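Local coordinates for protein PrgB (Enterococcus faecalis, PDB 6EVU) that promotes cell aggregation, biofilm formation and conjugation by binding and compacting DNA, and is represented here by its adhesin domain, at residues G49-A54 and Q85-K90. Residues are numbered along the deposited sequence; the frame is centred on the assembly and turned at random.
Sequences GKFIKA and QNSFVK
S87 packs against the side chain of F51 and the carbonyl oxygen of I52, while A54, two residues on from I52, is bonded to the turn that carries S87. From CB to OG, the S87 side chain passes from the I52 carbonyl to the F51 ring. Its CB lies 3.2 Å from I52 O and also touches F51 CB. OG, set between the backbone N and the carbonyl carbon (chi1 72°), approaches the F51 ring obliquely and comes 3.5 Å from CD2. The hydroxyl is not left to the ring alone: it is hydrogen-bonded to F84 O. The backbone of S87 adds a CA-H...O contact, with its CA 3.3 Å from the same I52 O.

One hydrogen bond joins the two segments. A54 N, in the first residue of helix 54-57, meets N86 O at 2.9 Å. The bond is nearly straight, with an angle of 171° at the hydrogen, and the donor is tilted 15° from the carbonyl plane. This uses an amide at the start of the helix and a carbonyl inside the type I turn Q85-F88. Beyond the bond, A54 CB packs 3.7 Å from V89 CG1.

K53 holds the N-cap position. Its aliphatic chain crosses the N86 side chain at a slant, with CG 3.9 Å from N86 OD1. That oxygen is itself hydrogen-bonded to N83 N, which ties the amide back to its own loop.

The contact lies within the region related to glucan-binding protein C. Strands 50-51 and 88-89 both pair antiparallel with strand 99-104. F51 rests on V102 there, and S87 on Y100. I52 and V89 also touch strand 145-150 and F57 of helix 54-57, so the contact sits where this sheet meets the short helix.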
ATOM      1  N   GLY A  49      10.513  16.007   0.007  1.00 28.32           N
ATOM      2  CA  GLY A  49      11.183  15.098  -0.912  1.00 27.46           C
ATOM      3  C   GLY A  49      11.703  15.807  -2.143  1.00 33.05           C
ATOM      4  O   GLY A  49      11.141  16.801  -2.601  1.00 36.84           O
ATOM      5  N   LYS A  50      12.808  15.277  -2.675  1.00 29.66           N
ATOM      6  CA  LYS A  50      13.287  15.776  -3.962  1.00 31.55           C
ATOM      7  C   LYS A  50      12.331  15.323  -5.062  1.00 29.47           C
ATOM      8  O   LYS A  50      11.759  14.225  -4.973  1.00 28.74           O
ATOM      9  CB  LYS A  50      14.691  15.260  -4.279  1.00 30.26           C
ATOM     10  CG  LYS A  50      15.812  15.732  -3.379  1.00 39.52           C
ATOM     11  CD  LYS A  50      17.159  15.120  -3.892  1.00 41.98           C
ATOM     12  CE  LYS A  50      18.370  15.787  -3.267  1.00 61.25           C
ATOM     13  NZ  LYS A  50      18.499  15.421  -1.834  1.00 68.41           N
ATOM     14  N   PHE A  51      12.097  16.193  -6.059  1.00 34.64           N
ATOM     15  CA  PHE A  51      11.193  15.852  -7.165  1.00 31.66           C
ATOM     16  C   PHE A  51      11.968  15.214  -8.300  1.00 35.27           C
ATOM     17  O   PHE A  51      13.126  15.573  -8.550  1.00 31.67           O
ATOM     18  CB  PHE A  51      10.457  17.085  -7.702  1.00 28.00           C
ATOM     19  CG  PHE A  51       9.496  17.671  -6.714  1.00 30.55           C
ATOM     20  CD1 PHE A  51       9.884  18.760  -5.934  1.00 36.14           C
ATOM     21  CD2 PHE A  51       8.234  17.104  -6.510  1.00 30.98           C
ATOM     22  CE1 PHE A  51       9.023  19.289  -5.001  1.00 37.40           C
ATOM     23  CE2 PHE A  51       7.350  17.650  -5.571  1.00 35.77           C
ATOM     24  CZ  PHE A  51       7.742  18.724  -4.816  1.00 38.22           C
ATOM     25  N   ILE A  52      11.346  14.234  -8.965  1.00 29.27           N
ATOM     26  CA  ILE A  52      11.885  13.611 -10.177  1.00 26.27           C
ATOM     27  C   ILE A  52      11.196  14.237 -11.372  1.00 33.57           C
ATOM     28  O   ILE A  52       9.963  14.214 -11.476  1.00 31.86           O
ATOM     29  CB  ILE A  52      11.685  12.099 -10.167  1.00 27.23           C
ATOM     30  CG1 ILE A  52      12.372  11.523  -8.927  1.00 30.41           C
ATOM     31  CG2 ILE A  52      12.199  11.480 -11.484  1.00 29.54           C
ATOM     32  CD1 ILE A  52      11.944  10.033  -8.606  1.00 28.11           C
ATOM     33  N   LYS A  53      11.976  14.821 -12.262  1.00 36.15           N
ATOM     34  CA  LYS A  53      11.405  15.318 -13.513  1.00 38.32           C
ATOM     35  C   LYS A  53      10.714  14.192 -14.280  1.00 36.69           C
ATOM     36  O   LYS A  53      11.277  13.104 -14.448  1.00 35.50           O
ATOM     37  CB  LYS A  53      12.497  15.916 -14.428  1.00 38.46           C
ATOM     38  CG  LYS A  53      13.391  16.929 -13.818  1.00 43.67           C
ATOM     39  CD  LYS A  53      14.505  17.237 -14.817  1.00 45.97           C
ATOM     40  CE  LYS A  53      14.489  18.678 -15.190  1.00 52.73           C
ATOM     41  NZ  LYS A  53      15.794  19.010 -15.831  1.00 57.52           N
ATOM     42  N   ALA A  54       9.492  14.477 -14.754  1.00 36.42           N
ATOM     43  CA  ALA A  54       8.750  13.543 -15.590  1.00 36.58           C
ATOM     44  C   ALA A  54       9.593  13.048 -16.752  1.00 42.07           C
ATOM     45  O   ALA A  54       9.542  11.861 -17.097  1.00 40.01           O
ATOM     46  CB  ALA A  54       7.464  14.212 -16.108  1.00 35.43           C
ATOM     47  N   GLN A  85       6.252  21.548 -10.461  1.00 39.85           N
ATOM     48  CA  GLN A  85       5.739  21.721 -11.822  1.00 48.15           C
ATOM     49  C   GLN A  85       6.152  20.577 -12.759  1.00 43.81           C
ATOM     50  O   GLN A  85       5.299  19.972 -13.416  1.00 42.39           O
ATOM     51  CB  GLN A  85       6.202  23.073 -12.401  1.00 46.20           C
ATOM     52  CG  GLN A  85       5.382  23.556 -13.605  1.00 58.65           C
ATOM     53  CD  GLN A  85       5.705  22.808 -14.907  1.00 59.09           C
ATOM     54  OE1 GLN A  85       6.870  22.469 -15.195  1.00 52.18           O
ATOM     55  NE2 GLN A  85       4.665  22.551 -15.707  1.00 56.03           N
ATOM     56  N   ASN A  86       7.457  20.337 -12.926  1.00 42.92           N
ATOM     57  CA  ASN A  86       7.902  19.451 -13.998  1.00 38.54           C
ATOM     58  C   ASN A  86       7.944  17.981 -13.571  1.00 35.48           C
ATOM     59  O   ASN A  86       8.288  17.114 -14.396  1.00 39.08           O
ATOM     60  CB  ASN A  86       9.273  19.901 -14.552  1.00 38.42           C
ATOM     61  CG  ASN A  86      10.405  19.876 -13.505  1.00 40.68           C
ATOM     62  OD1 ASN A  86      10.415  19.056 -12.570  1.00 45.18           O
ATOM     63  ND2 ASN A  86      11.416  20.748 -13.717  1.00 47.92           N
ATOM     64  N   SER A  87       7.558  17.683 -12.328  1.00 37.00           N
ATOM     65  CA  SER A  87       7.438  16.304 -11.846  1.00 33.74           C
ATOM     66  C   SER A  87       6.067  15.689 -12.124  1.00 31.66           C
ATOM     67  O   SER A  87       5.866  14.512 -11.851  1.00 31.93           O
ATOM     68  CB  SER A  87       7.748  16.228 -10.346  1.00 35.88           C
ATOM     69  OG  SER A  87       6.699  16.801  -9.588  1.00 36.61           O
ATOM     70  N   PHE A  88       5.152  16.430 -12.755  1.00 36.22           N
ATOM     71  CA  PHE A  88       3.802  15.959 -13.053  1.00 38.17           C
ATOM     72  C   PHE A  88       3.829  14.910 -14.165  1.00 39.37           C
ATOM     73  O   PHE A  88       4.396  15.135 -15.247  1.00 40.41           O
ATOM     74  CB  PHE A  88       2.924  17.165 -13.449  1.00 40.32           C
ATOM     75  CG  PHE A  88       1.533  16.794 -13.866  1.00 37.95           C
ATOM     76  CD1 PHE A  88       0.570  16.492 -12.902  1.00 41.39           C
ATOM     77  CD2 PHE A  88       1.185  16.709 -15.217  1.00 39.94           C
ATOM     78  CE1 PHE A  88      -0.718  16.119 -13.283  1.00 41.34           C
ATOM     79  CE2 PHE A  88      -0.066  16.321 -15.584  1.00 42.65           C
ATOM     80  CZ  PHE A  88      -1.013  16.017 -14.614  1.00 42.49           C
ATOM     81  N   VAL A  89       3.175  13.771 -13.924  1.00 35.20           N
ATOM     82  CA  VAL A  89       3.186  12.657 -14.870  1.00 39.25           C
ATOM     83  C   VAL A  89       1.749  12.272 -15.207  1.00 36.71           C
ATOM     84  O   VAL A  89       0.854  12.378 -14.356  1.00 38.40           O
ATOM     85  CB  VAL A  89       3.981  11.434 -14.310  1.00 40.40           C
ATOM     86  CG1 VAL A  89       5.477  11.757 -14.237  1.00 36.52           C
ATOM     87  CG2 VAL A  89       3.520  11.070 -12.961  1.00 45.75           C
ATOM     88  N   LYS A  90       1.513  11.877 -16.471  1.00 40.22           N
ATOM     89  CA  LYS A  90       0.258  11.268 -16.918  1.00 41.00           C
ATOM     90  C   LYS A  90       0.500   9.775 -17.143  1.00 53.87           C
ATOM     91  O   LYS A  90       1.507   9.382 -17.742  1.00 59.69           O
ATOM     92  CB  LYS A  90      -0.269  11.914 -18.196  1.00 50.88           C
ATOM     93  CG  LYS A  90      -0.574  13.396 -18.048  1.00 67.53           C
ATOM     94  CD  LYS A  90      -0.840  14.052 -19.418  1.00 73.27           C
ATOM     95  CE  LYS A  90      -0.062  15.364 -19.569  1.00 70.75           C
ATOM     96  NZ  LYS A  90       1.420  15.262 -19.306  1.00 64.12           N
TER